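Local atomic coordinates of aluminum resistance protein (Clostridium novyi, PDB entry 3I16), a protein that probably cleaves carbon-sulfur bonds of sulfur-containing amino acids as a pyridoxal-5'-phosphate-dependent lyase of the methionine gamma-lyase family, and has been linked to aluminum resistance. Residues B[131-136]-B[142-147]; B[169-174]-B[204-209]; B[104-109]-B[268-273]; B[344-349]-B[375-380]; B[380-383]-B[389-392]. All blocks are in the same frame, centred on the assembly; numbering follows the deposited sequence.

Contact 1. Residues B[131-136]-B[142-147]; sequences DVIGIT and GSLKEF. With EDO (1,2-ethanediol), chain K.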
# COMPACT_ATOMS: atom_id res chain seq x y z
N ASP B 131 -1.89 -29.38 17.26
CA ASP B 131 -1.28 -28.59 18.33
C ASP B 131 -2.25 -27.57 18.95
O ASP B 131 -2.11 -27.21 20.11
CB ASP B 131 -0.04 -27.86 17.82
CG ASP B 131 1.16 -28.79 17.61
OD1 ASP B 131 1.13 -29.96 18.04
OD2 ASP B 131 2.14 -28.32 17.00
N VAL B 132 -3.19 -27.10 18.15
CA VAL B 132 -4.18 -26.15 18.58
C VAL B 132 -5.08 -26.82 19.60
O VAL B 132 -5.40 -26.24 20.64
CB VAL B 132 -5.01 -25.62 17.39
CG1 VAL B 132 -6.10 -24.69 17.84
CG2 VAL B 132 -4.09 -24.90 16.37
N ILE B 133 -5.47 -28.06 19.30
CA ILE B 133 -6.37 -28.85 20.14
C ILE B 133 -5.63 -29.48 21.32
O ILE B 133 -6.17 -29.57 22.43
CB ILE B 133 -7.06 -29.97 19.31
CG1 ILE B 133 -7.95 -29.34 18.23
CG2 ILE B 133 -7.88 -30.86 20.23
CD1 ILE B 133 -8.32 -30.24 17.06
N GLY B 134 -4.39 -29.88 21.07
CA GLY B 134 -3.56 -30.57 22.06
C GLY B 134 -3.81 -32.07 22.01
O GLY B 134 -3.65 -32.75 23.02
N ILE B 135 -4.14 -32.60 20.83
CA ILE B 135 -4.52 -34.01 20.65
C ILE B 135 -3.52 -35.00 21.23
O ILE B 135 -3.87 -35.82 22.09
CB ILE B 135 -4.75 -34.38 19.16
CG1 ILE B 135 -6.06 -33.76 18.66
CG2 ILE B 135 -4.84 -35.89 19.01
CD1 ILE B 135 -6.34 -34.06 17.22
N THR B 136 -2.28 -34.92 20.74
CA THR B 136 -1.23 -35.80 21.19
C THR B 136 -0.22 -35.00 22.00
O THR B 136 -0.07 -35.22 23.21
CB THR B 136 -0.54 -36.50 19.99
N GLY B 142 -0.26 -23.67 25.03
CA GLY B 142 -1.60 -23.18 25.33
C GLY B 142 -2.68 -23.76 24.43
O GLY B 142 -3.49 -23.04 23.88
N SER B 143 -2.68 -25.07 24.30
CA SER B 143 -3.68 -25.75 23.50
C SER B 143 -5.00 -25.73 24.23
O SER B 143 -5.05 -25.46 25.43
CB SER B 143 -3.28 -27.20 23.33
OG SER B 143 -3.29 -27.85 24.59
N LEU B 144 -6.07 -26.02 23.50
CA LEU B 144 -7.38 -26.21 24.11
C LEU B 144 -7.30 -27.10 25.37
O LEU B 144 -7.85 -26.77 26.43
CB LEU B 144 -8.34 -26.86 23.09
CG LEU B 144 -8.82 -26.00 21.92
CD1 LEU B 144 -9.70 -26.83 20.99
CD2 LEU B 144 -9.57 -24.83 22.42
N LYS B 145 -6.57 -28.21 25.25
CA LYS B 145 -6.42 -29.17 26.36
C LYS B 145 -5.80 -28.47 27.57
O LYS B 145 -6.29 -28.64 28.71
CB LYS B 145 -5.56 -30.36 25.94
CG LYS B 145 -5.62 -31.54 26.90
CD LYS B 145 -4.65 -32.61 26.42
CE LYS B 145 -5.02 -34.02 26.88
NZ LYS B 145 -4.12 -35.04 26.21
N GLU B 146 -4.78 -27.65 27.32
CA GLU B 146 -4.11 -26.89 28.39
C GLU B 146 -5.02 -25.86 29.05
O GLU B 146 -4.74 -25.41 30.15
CB GLU B 146 -2.79 -26.31 27.89
CG GLU B 146 -1.78 -27.45 27.64
CD GLU B 146 -0.55 -27.08 26.84
OE1 GLU B 146 -0.59 -26.10 26.07
OE2 GLU B 146 0.46 -27.82 26.97
N PHE B 147 -6.13 -25.52 28.40
CA PHE B 147 -7.14 -24.64 28.97
C PHE B 147 -8.40 -25.40 29.47
O PHE B 147 -9.46 -24.81 29.67
CB PHE B 147 -7.46 -23.50 27.99
CG PHE B 147 -6.44 -22.41 28.02
CD1 PHE B 147 -6.53 -21.38 28.96
CD2 PHE B 147 -5.33 -22.46 27.22
CE1 PHE B 147 -5.56 -20.40 29.04
CE2 PHE B 147 -4.37 -21.48 27.28
CZ PHE B 147 -4.48 -20.44 28.19
C1 EDO K . -2.42 -19.29 25.07
O1 EDO K . -3.35 -18.23 25.35
C2 EDO K . -2.41 -19.63 23.59
O2 EDO K . -3.65 -20.17 23.11
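S143 presses its CB against the C-terminal end of helix 129-133, 3.4 Å from the carbonyl O of D131 and packed against G134 CA. A serine fits because it is small, and because its OG, turned between the backbone N and the carbonyl carbon (chi1 65°), accepts from the backbone N of E146 at 3.1 Å. This is an ST motif, and it stands at the start of the short 3-10 segment 145-146; the same OG also bonds to N138 in the intervening loop. Having no side chain, G134 lets S143 come this near, and its positive phi ends the helix. L144 follows, its N giving 2.9 Å to V132 O, nearly straight at 168° and in the carbonyl plane. In this way the returning loop, which leads on to strand 150-153 of the large mixed sheet, supplies donors to carbonyls left over at the helix end. Leucine adds apolar contact: CB lies 3.5 Å from I133 O, while CD1 lies 4.1 Å from I133 CG1, and the side chain also touches F109 and M118. K145 N donates in turn to I133 O at 3.2 Å, tilted 34° from the carbonyl plane. Its extended chain then runs outward, CD passing 3.5 Å from G134 O. The E146 side chain reaches back along the chain, so that OE1 takes both G142 N and S143 N and ties down the start of this segment.

Contact 2. Residues B[169-174]-B[204-209]; sequences KVLKED and DCVKNI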
# COMPACT_ATOMS: atom_id res chain seq x y z
N LYS B 169 -24.31 -41.95 19.56
CA LYS B 169 -23.89 -42.67 20.77
C LYS B 169 -22.90 -41.87 21.61
O LYS B 169 -22.98 -41.84 22.83
CB LYS B 169 -23.28 -44.03 20.42
CG LYS B 169 -22.68 -44.80 21.62
CD LYS B 169 -22.09 -46.14 21.16
CE LYS B 169 -21.64 -47.01 22.33
NZ LYS B 169 -20.70 -46.31 23.23
N VAL B 170 -21.93 -41.24 20.95
CA VAL B 170 -20.92 -40.46 21.67
C VAL B 170 -21.54 -39.22 22.32
O VAL B 170 -21.29 -38.94 23.49
CB VAL B 170 -19.72 -40.14 20.76
CG1 VAL B 170 -18.78 -39.13 21.44
CG2 VAL B 170 -19.01 -41.47 20.38
N LEU B 171 -22.40 -38.53 21.57
CA LEU B 171 -23.13 -37.36 22.09
C LEU B 171 -24.09 -37.70 23.24
O LEU B 171 -24.15 -36.99 24.24
CB LEU B 171 -23.92 -36.68 20.97
CG LEU B 171 -23.12 -35.96 19.88
CD1 LEU B 171 -24.09 -35.47 18.78
CD2 LEU B 171 -22.27 -34.81 20.46
N LYS B 172 -24.85 -38.79 23.09
CA LYS B 172 -25.75 -39.19 24.14
C LYS B 172 -24.98 -39.54 25.42
O LYS B 172 -25.41 -39.19 26.52
CB LYS B 172 -26.67 -40.34 23.71
CG LYS B 172 -27.76 -39.92 22.73
CD LYS B 172 -28.82 -41.00 22.52
CE LYS B 172 -28.27 -42.23 21.85
NZ LYS B 172 -29.34 -43.21 21.44
N GLU B 173 -23.81 -40.16 25.27
CA GLU B 173 -23.00 -40.58 26.41
C GLU B 173 -22.12 -39.51 27.03
O GLU B 173 -21.52 -39.73 28.06
CB GLU B 173 -22.17 -41.81 26.04
CG GLU B 173 -23.04 -43.04 25.82
CD GLU B 173 -22.25 -44.29 25.50
OE1 GLU B 173 -21.03 -44.16 25.27
OE2 GLU B 173 -22.86 -45.39 25.48
N ASP B 174 -22.06 -38.32 26.43
CA ASP B 174 -21.21 -37.27 26.97
C ASP B 174 -21.90 -35.94 26.77
O ASP B 174 -21.79 -35.31 25.72
CB ASP B 174 -19.82 -37.31 26.32
CG ASP B 174 -18.84 -36.35 26.96
OD1 ASP B 174 -19.27 -35.53 27.79
OD2 ASP B 174 -17.63 -36.42 26.62
N ASP B 204 -28.19 -32.40 11.14
CA ASP B 204 -29.49 -32.93 11.59
C ASP B 204 -29.36 -33.98 12.69
O ASP B 204 -30.13 -34.00 13.65
CB ASP B 204 -30.29 -33.50 10.41
CG ASP B 204 -30.73 -32.44 9.44
OD1 ASP B 204 -30.59 -31.25 9.77
OD2 ASP B 204 -31.21 -32.79 8.36
N CYS B 205 -28.38 -34.85 12.55
CA CYS B 205 -28.14 -35.88 13.54
C CYS B 205 -27.73 -35.30 14.91
O CYS B 205 -28.27 -35.69 15.96
CB CYS B 205 -27.04 -36.80 12.99
SG CYS B 205 -26.46 -38.04 14.09
N VAL B 206 -26.79 -34.37 14.89
CA VAL B 206 -26.29 -33.75 16.13
C VAL B 206 -27.39 -32.97 16.87
O VAL B 206 -27.59 -33.14 18.08
CB VAL B 206 -25.09 -32.81 15.84
CG1 VAL B 206 -24.73 -31.94 17.07
CG2 VAL B 206 -23.89 -33.62 15.36
N LYS B 207 -28.08 -32.09 16.13
CA LYS B 207 -29.14 -31.26 16.67
C LYS B 207 -30.31 -32.10 17.22
O LYS B 207 -31.03 -31.69 18.13
CB LYS B 207 -29.66 -30.30 15.60
CG LYS B 207 -28.67 -29.27 15.07
CD LYS B 207 -28.28 -28.26 16.09
CE LYS B 207 -27.35 -27.23 15.48
NZ LYS B 207 -26.97 -26.21 16.47
N ASN B 208 -30.52 -33.28 16.64
CA ASN B 208 -31.57 -34.18 17.13
C ASN B 208 -31.24 -34.73 18.53
O ASN B 208 -32.15 -35.13 19.24
CB ASN B 208 -31.83 -35.33 16.17
CG ASN B 208 -32.96 -36.21 16.63
OD1 ASN B 208 -34.07 -35.73 16.86
ND2 ASN B 208 -32.68 -37.51 16.78
N ILE B 209 -29.96 -34.76 18.90
CA ILE B 209 -29.56 -35.21 20.23
C ILE B 209 -29.64 -34.00 21.17
O ILE B 209 -30.30 -34.08 22.19
CB ILE B 209 -28.16 -35.84 20.24
CG1 ILE B 209 -28.10 -37.06 19.31
CG2 ILE B 209 -27.76 -36.27 21.64
CD1 ILE B 209 -29.23 -38.07 19.49
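L171 points from helix 164-173 straight at helix 196-209, and its CB and CD1 both find partners there. CB rests 3.9 Å from the CG2 methyl of I209. From there CG is set anti to the carbonyl carbon (chi1 -69°), which carries the tip along the neighbouring helix toward V206. CD1 ends against V206, 3.8 Å from V206 CA and 3.9 Å from V206 CG2, the two side chains meeting at about a right angle. Beta-branched V206 offers both methyls to the leucine, each about 4 Å from L171 CD1.

I209 sits at the middle of the contact: its CG2, already against L171, also touches the CG of K172 at 3.8 Å. The lysine, at the exposed margin, lends its hydrocarbon part to the contact while its chain bends at chi3.

The helices run in nearly the same direction, their local axes 9.9 Å apart at 23°. R210 adds a polar link by bonding to L171 O. Both helices lie on one side of the mixed sheet, L171 and V206 sharing V180 of strand 177-183. Helix 164-173 connects strand 150-153 to 177-183, and helix 196-209 connects 177-183 to its parallel neighbour 214-218, as in successive beta-alpha-beta crossovers.

Contact 3. Residues B[104-109]-B[268-273]; sequences LGAALF and SYRLTV. With EDO (1,2-ethanediol), chain S; EDO (1,2-ethanediol), chain R; EDO (1,2-ethanediol), chain K.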
# COMPACT_ATOMS: atom_id res chain seq x y z
N LEU B 104 -9.64 -21.13 12.14
CA LEU B 104 -10.26 -22.30 12.77
C LEU B 104 -10.00 -22.33 14.27
O LEU B 104 -10.91 -22.56 15.07
CB LEU B 104 -9.73 -23.58 12.13
CG LEU B 104 -10.08 -23.74 10.64
CD1 LEU B 104 -9.09 -24.67 9.99
CD2 LEU B 104 -11.49 -24.24 10.45
N GLY B 105 -8.75 -22.08 14.65
CA GLY B 105 -8.39 -22.04 16.04
C GLY B 105 -9.11 -20.94 16.80
O GLY B 105 -9.52 -21.16 17.94
N ALA B 106 -9.25 -19.77 16.20
CA ALA B 106 -9.98 -18.68 16.83
C ALA B 106 -11.44 -19.11 17.07
O ALA B 106 -12.00 -18.77 18.12
CB ALA B 106 -9.91 -17.41 16.00
N ALA B 107 -12.04 -19.82 16.12
CA ALA B 107 -13.40 -20.35 16.27
C ALA B 107 -13.53 -21.25 17.50
O ALA B 107 -14.48 -21.11 18.30
CB ALA B 107 -13.83 -21.15 15.01
N LEU B 108 -12.58 -22.16 17.65
CA LEU B 108 -12.60 -23.13 18.73
C LEU B 108 -12.33 -22.48 20.09
O LEU B 108 -13.13 -22.61 21.02
CB LEU B 108 -11.60 -24.26 18.43
CG LEU B 108 -11.91 -25.10 17.18
CD1 LEU B 108 -10.73 -26.03 16.85
CD2 LEU B 108 -13.22 -25.90 17.32
N PHE B 109 -11.21 -21.78 20.22
CA PHE B 109 -10.93 -21.08 21.48
C PHE B 109 -12.02 -20.07 21.80
O PHE B 109 -12.36 -19.85 22.96
CB PHE B 109 -9.59 -20.34 21.45
CG PHE B 109 -8.39 -21.22 21.74
CD1 PHE B 109 -8.04 -21.55 23.04
CD2 PHE B 109 -7.58 -21.66 20.71
CE1 PHE B 109 -6.92 -22.31 23.30
CE2 PHE B 109 -6.47 -22.43 20.96
CZ PHE B 109 -6.15 -22.76 22.25
N SER B 268 -14.32 -13.34 17.57
CA SER B 268 -13.65 -12.04 17.54
C SER B 268 -12.87 -11.72 18.83
O SER B 268 -11.82 -11.10 18.75
CB SER B 268 -14.62 -10.87 17.22
OG SER B 268 -15.46 -10.51 18.30
N TYR B 269 -13.37 -12.14 19.99
CA TYR B 269 -12.66 -11.90 21.25
C TYR B 269 -11.39 -12.73 21.43
O TYR B 269 -10.55 -12.41 22.28
CB TYR B 269 -13.59 -12.09 22.44
CG TYR B 269 -14.76 -11.15 22.43
CD1 TYR B 269 -14.57 -9.77 22.31
CD2 TYR B 269 -16.06 -11.63 22.56
CE1 TYR B 269 -15.62 -8.91 22.32
CE2 TYR B 269 -17.13 -10.76 22.56
CZ TYR B 269 -16.90 -9.41 22.46
OH TYR B 269 -17.95 -8.54 22.46
N ARG B 270 -11.29 -13.83 20.67
CA ARG B 270 -10.05 -14.60 20.58
C ARG B 270 -9.12 -13.96 19.52
O ARG B 270 -7.92 -13.93 19.71
CB ARG B 270 -10.35 -16.06 20.23
CG ARG B 270 -9.12 -16.88 19.80
CD ARG B 270 -8.10 -17.03 20.91
NE ARG B 270 -6.85 -17.56 20.38
CZ ARG B 270 -5.98 -18.31 21.05
NH1 ARG B 270 -6.18 -18.71 22.31
NH2 ARG B 270 -4.87 -18.68 20.43
N LEU B 271 -9.65 -13.51 18.40
CA LEU B 271 -8.83 -12.85 17.38
C LEU B 271 -8.13 -11.63 18.00
O LEU B 271 -6.97 -11.40 17.69
CB LEU B 271 -9.63 -12.44 16.15
CG LEU B 271 -8.87 -11.61 15.10
CD1 LEU B 271 -7.69 -12.36 14.45
CD2 LEU B 271 -9.85 -11.12 14.03
N THR B 272 -8.84 -10.86 18.84
CA THR B 272 -8.25 -9.74 19.56
C THR B 272 -8.33 -10.11 21.06
O THR B 272 -7.67 -11.07 21.50
CB THR B 272 -8.90 -8.37 19.20
OG1 THR B 272 -10.26 -8.31 19.66
CG2 THR B 272 -8.84 -8.14 17.68
N VAL B 273 -9.14 -9.37 21.82
CA VAL B 273 -9.35 -9.62 23.23
C VAL B 273 -10.81 -9.32 23.62
O VAL B 273 -11.51 -8.57 22.93
CB VAL B 273 -8.44 -8.74 24.10
CG1 VAL B 273 -6.96 -9.18 24.01
CG2 VAL B 273 -8.62 -7.27 23.70
C1 EDO S . -11.21 -15.13 24.16
O1 EDO S . -10.28 -15.07 25.24
C2 EDO S . -11.88 -16.50 24.05
O2 EDO S . -11.03 -17.53 23.51
C1 EDO R . -6.73 -18.82 25.69
O1 EDO R . -5.93 -17.74 25.19
C2 EDO R . -8.16 -18.33 25.59
O2 EDO R . -8.50 -18.22 24.20
C1 EDO K . -2.42 -19.29 25.07
O1 EDO K . -3.35 -18.23 25.35
C2 EDO K . -2.41 -19.63 23.59
O2 EDO K . -3.65 -20.17 23.11
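R270 NH1, lying over the face of F109, donates to two 1,2-ethanediol molecules at once. It reaches O2 of the chain R diol at 3.0 Å with an N-H...O angle of 164°, and O2 of the chain K diol at 3.0 Å, from the edge of the guanidinium. Both diols probably come from the crystallisation liquor. The stronger partner of the arginine is protein: NH2 gives a hydrogen bond to T272 O of the second subunit, and R270 of that subunit returns the bond to T272 here.

The flat guanidinium stacks on the phenyl ring, centres 4.0 Å apart and planes at 16°. NH1 is the closest atom, 3.4 Å from F109 CG, so it sits toward the rim of the ring instead of over its middle. With CG anti to the backbone N and a bend at chi2 (64°), the arginine chain curls round to lay its end along the ring. Its aliphatic part is used as well: CG packs 3.6 Å from the CA of A106, where a bare methyl side chain suits the close pass of the two helices.

Helix 100-111 also carries L104, a residue of the cofactor pocket. A buried arginine thus has its positive charge set against the electron-rich face of F109, with NH2 bonded to protein and NH1 to diols, which would ease the cost of holding it at the interface with the second subunit.

Contact 4. Residues B[344-349]-B[375-380]; sequences KLIEFC and QVIMAA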
# COMPACT_ATOMS: atom_id res chain seq x y z
N LYS B 344 8.68 -40.62 -8.76
CA LYS B 344 7.66 -40.01 -9.61
C LYS B 344 6.98 -38.89 -8.86
O LYS B 344 6.72 -37.84 -9.43
CB LYS B 344 6.66 -41.03 -10.13
CG LYS B 344 7.27 -41.96 -11.13
CD LYS B 344 6.30 -42.97 -11.66
CE LYS B 344 7.04 -43.97 -12.54
NZ LYS B 344 6.17 -45.05 -13.06
N LEU B 345 6.74 -39.11 -7.57
CA LEU B 345 6.11 -38.11 -6.76
C LEU B 345 6.85 -36.77 -6.73
O LEU B 345 6.29 -35.75 -7.10
CB LEU B 345 5.93 -38.62 -5.34
CG LEU B 345 5.40 -37.58 -4.35
CD1 LEU B 345 4.00 -37.18 -4.75
CD2 LEU B 345 5.42 -38.12 -2.94
N ILE B 346 8.10 -36.76 -6.26
CA ILE B 346 8.85 -35.50 -6.12
C ILE B 346 9.05 -34.85 -7.50
O ILE B 346 8.94 -33.64 -7.65
CB ILE B 346 10.21 -35.66 -5.39
CG1 ILE B 346 10.05 -36.25 -3.99
CG2 ILE B 346 10.91 -34.29 -5.25
CD1 ILE B 346 9.38 -35.31 -2.98
N GLU B 347 9.33 -35.67 -8.50
CA GLU B 347 9.44 -35.20 -9.86
C GLU B 347 8.15 -34.53 -10.37
O GLU B 347 8.21 -33.53 -11.11
CB GLU B 347 9.79 -36.37 -10.78
CG GLU B 347 11.24 -36.72 -10.70
CD GLU B 347 12.09 -35.56 -11.18
OE1 GLU B 347 12.07 -35.31 -12.41
OE2 GLU B 347 12.73 -34.88 -10.33
N PHE B 348 7.00 -35.06 -9.98
CA PHE B 348 5.74 -34.47 -10.42
C PHE B 348 5.60 -33.07 -9.84
O PHE B 348 5.26 -32.12 -10.57
CB PHE B 348 4.54 -35.34 -10.02
CG PHE B 348 3.21 -34.74 -10.37
CD1 PHE B 348 2.71 -34.85 -11.65
CD2 PHE B 348 2.45 -34.09 -9.41
CE1 PHE B 348 1.48 -34.32 -11.96
CE2 PHE B 348 1.21 -33.55 -9.73
CZ PHE B 348 0.74 -33.68 -11.00
N CYS B 349 5.86 -32.96 -8.53
CA CYS B 349 5.75 -31.69 -7.84
C CYS B 349 6.75 -30.69 -8.40
O CYS B 349 6.46 -29.50 -8.44
CB CYS B 349 5.98 -31.83 -6.33
SG CYS B 349 4.64 -32.64 -5.41
N GLN B 375 7.83 -34.41 6.67
CA GLN B 375 8.25 -33.38 5.74
C GLN B 375 7.40 -33.49 4.48
O GLN B 375 7.19 -34.59 3.93
CB GLN B 375 9.73 -33.45 5.41
CG GLN B 375 10.60 -32.93 6.54
CD GLN B 375 12.01 -32.61 6.11
OE1 GLN B 375 12.45 -33.00 5.03
NE2 GLN B 375 12.73 -31.89 6.96
N VAL B 376 6.95 -32.33 4.05
CA VAL B 376 6.13 -32.18 2.87
C VAL B 376 6.86 -31.34 1.83
O VAL B 376 7.58 -30.38 2.16
CB VAL B 376 4.82 -31.47 3.22
CG1 VAL B 376 3.87 -31.52 2.02
CG2 VAL B 376 4.18 -32.11 4.47
N ILE B 377 6.69 -31.72 0.58
CA ILE B 377 7.21 -30.98 -0.55
C ILE B 377 6.03 -30.18 -1.09
O ILE B 377 4.93 -30.72 -1.20
CB ILE B 377 7.80 -31.92 -1.61
CG1 ILE B 377 8.35 -31.11 -2.78
CG2 ILE B 377 6.78 -32.92 -2.07
CD1 ILE B 377 9.12 -31.92 -3.72
N MSE B 378 6.21 -28.88 -1.33
CA MSE B 378 5.15 -28.07 -1.91
C MSE B 378 5.65 -27.36 -3.17
O MSE B 378 6.76 -26.83 -3.20
CB MSE B 378 4.54 -27.05 -0.92
CG MSE B 378 3.26 -26.30 -1.53
SE MSE B 378 2.24 -24.96 -0.42
CE MSE B 378 0.82 -24.43 -1.69
N ALA B 379 4.84 -27.40 -4.23
CA ALA B 379 5.07 -26.63 -5.44
C ALA B 379 4.19 -25.42 -5.19
O ALA B 379 2.98 -25.56 -4.99
CB ALA B 379 4.59 -27.38 -6.66
N ALA B 380 4.77 -24.22 -5.17
CA ALA B 380 3.97 -23.02 -4.90
C ALA B 380 4.49 -21.73 -5.60
O ALA B 380 4.71 -20.70 -4.95
CB ALA B 380 3.88 -22.81 -3.41
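I346 and I377 meet methyl to methyl, and their torsions explain how. On helix 342-354 the CG1 of I346 stands anti to the carbonyl carbon (chi1 -58°), and a second bend at chi2 swings CD1 back toward the strand, although the CB of this residue does not itself face it. I377 does the reverse. Its CB faces the helix, CG1 is anti to the backbone N (chi1 180°) and the next bond is extended too, so CD1 is thrust out as far as the chain allows, into the fork made by the two methyls of I346. I377 CD1 lies only 3.3 Å from I346 CG2 and 3.5 Å from I346 CD1, tighter than usual carbon contacts. The shorter branch, CG2 of I377, is left between backbone N and carbonyl carbon, where it touches I346 CD1 as well as C349 SG, the latter 4.0 Å away.

Two residues along, A379 faces the same way, and the strand draws closer: its CB is 3.3 Å from C349 O. The small methyl of alanine suits this close approach of the strand to the helix backbone. V376 and M378, a selenomethionine, point to the other side of the sheet, as alternation in a strand demands. The helix lies on the antiparallel sheet with its local axis 8.8 Å from that of strand 376-379 and 30° from its direction; I377 and A379 pair through their backbones with strand 392-396.

Chemically the side-chain part of the interface is apolar, close interlocking of branched methyls with one polarisable sulfur, and one backbone carbonyl O meets the A379 methyl; shape complementarity and burial of hydrocarbon hold helix to sheet.

Contact 5. Residues B[380-383]-B[389-392]; sequences AGAF and IELS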
# COMPACT_ATOMS: atom_id res chain seq x y z
N ALA B 380 4.77 -24.22 -5.17
CA ALA B 380 3.97 -23.02 -4.90
C ALA B 380 4.49 -21.73 -5.60
O ALA B 380 4.71 -20.70 -4.95
CB ALA B 380 3.88 -22.81 -3.41
N GLY B 381 4.66 -21.77 -6.92
CA GLY B 381 5.15 -20.60 -7.66
C GLY B 381 4.02 -19.60 -7.85
O GLY B 381 3.45 -19.50 -8.94
N ALA B 382 3.78 -18.79 -6.82
CA ALA B 382 2.58 -17.96 -6.75
C ALA B 382 2.78 -16.45 -6.56
O ALA B 382 3.78 -16.00 -6.03
CB ALA B 382 1.72 -18.51 -5.60
N PHE B 383 1.78 -15.68 -7.00
CA PHE B 383 1.75 -14.24 -6.77
C PHE B 383 1.56 -13.96 -5.26
O PHE B 383 2.18 -13.06 -4.73
CB PHE B 383 0.64 -13.60 -7.60
CG PHE B 383 0.88 -13.67 -9.07
CD1 PHE B 383 1.68 -12.72 -9.70
CD2 PHE B 383 0.34 -14.69 -9.84
CE1 PHE B 383 1.93 -12.79 -11.05
CE2 PHE B 383 0.60 -14.77 -11.21
CZ PHE B 383 1.38 -13.81 -11.81
N ILE B 389 -5.17 -21.57 -4.22
CA ILE B 389 -6.12 -21.35 -5.30
C ILE B 389 -5.28 -21.08 -6.57
O ILE B 389 -5.80 -21.12 -7.68
CB ILE B 389 -7.15 -20.21 -5.02
CG1 ILE B 389 -8.28 -20.23 -6.06
CG2 ILE B 389 -6.48 -18.86 -4.95
CD1 ILE B 389 -9.04 -21.57 -6.17
N GLU B 390 -3.99 -20.79 -6.41
CA GLU B 390 -3.05 -20.71 -7.54
C GLU B 390 -2.51 -22.12 -7.69
O GLU B 390 -2.45 -22.85 -6.70
CB GLU B 390 -1.88 -19.75 -7.28
CG GLU B 390 -2.35 -18.30 -7.14
CD GLU B 390 -1.23 -17.31 -7.04
OE1 GLU B 390 -0.39 -17.27 -7.97
OE2 GLU B 390 -1.21 -16.52 -6.05
N LEU B 391 -2.14 -22.50 -8.92
CA LEU B 391 -1.64 -23.85 -9.19
C LEU B 391 -0.55 -24.20 -8.20
O LEU B 391 0.43 -23.48 -8.07
CB LEU B 391 -1.10 -23.98 -10.62
CG LEU B 391 -0.65 -25.40 -11.02
CD1 LEU B 391 -1.82 -26.40 -10.98
CD2 LEU B 391 0.03 -25.45 -12.40
N SER B 392 -0.73 -25.33 -7.52
CA SER B 392 0.19 -25.77 -6.49
C SER B 392 0.02 -27.28 -6.30
O SER B 392 -0.97 -27.87 -6.77
CB SER B 392 -0.15 -25.04 -5.19
OG SER B 392 -1.54 -25.18 -4.91
O HOH W 1 1.21 -21.06 -9.74
O HOH W 2 3.00 -23.99 -8.15
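E390 reaches across a buried loop and places its OE1 on the backbone N of F383, 2.9 Å away with an N-H...O angle of 162°. The oxygen uses its syn lone pair, on the side of the other carboxylate oxygen. OE2 in turn accepts from the backbone N of I384, so one carboxylate takes up two successive N-H groups and would have little freedom to rotate. An extended chain beyond CG (chi2 -174°) gives glutamate the length to do this.

This half of the contact is closely packed. The A382 CB lies 3.4 Å from E390 OE1, and the small methyl allows the carboxylate to come this close. F383 meets the same oxygen with its ring edge, CD2 at 3.3 Å from OE1, where the slightly positive C-H rim suits an acceptor. The F383 side chain also packs against P357 and I358, and Q292 of the third subunit touches it.

The other half is looser, and water takes the place of direct contact. One water donates to both G381 O and L391 O, 2.8 Å from the former; a second accepts from G381 N at 3.0 Å and donates to L391 O at 2.6 Å. G381, the centre of an inverse gamma turn, meets these waters through its N and O.

The segments bracket the long connection between strands 376-379 and 392-396, which are antiparallel neighbours in the sheet. A buried carboxylate that binds main-chain N-H groups and a pair of bridging waters join the two ends of the connection in this beta hairpin, consistent with an ordered loop.

Overall arrangement
Along the chain, contacts 1 and 2 follow one another, both inside the loop closed by contact 3; contacts 4 and 5 come later and share A380. The first three belong to the part built on the seven-stranded mixed sheet. Contact 1 touches contact 3 through F109, their centres 14 Å apart, and both reach the second subunit and one ethanediol, whereas contact 2 lies about 24 Å from contact 1 (between centres), away from the annotated sites. Contacts 4 and 5, with centres 13 Å apart, belong to the antiparallel sheet, their centres 28 Å or more from those of the other contacts. The cofactor pocket lies between, consistent with the two-domain plan of fold type I pyridoxal-phosphate enzymes.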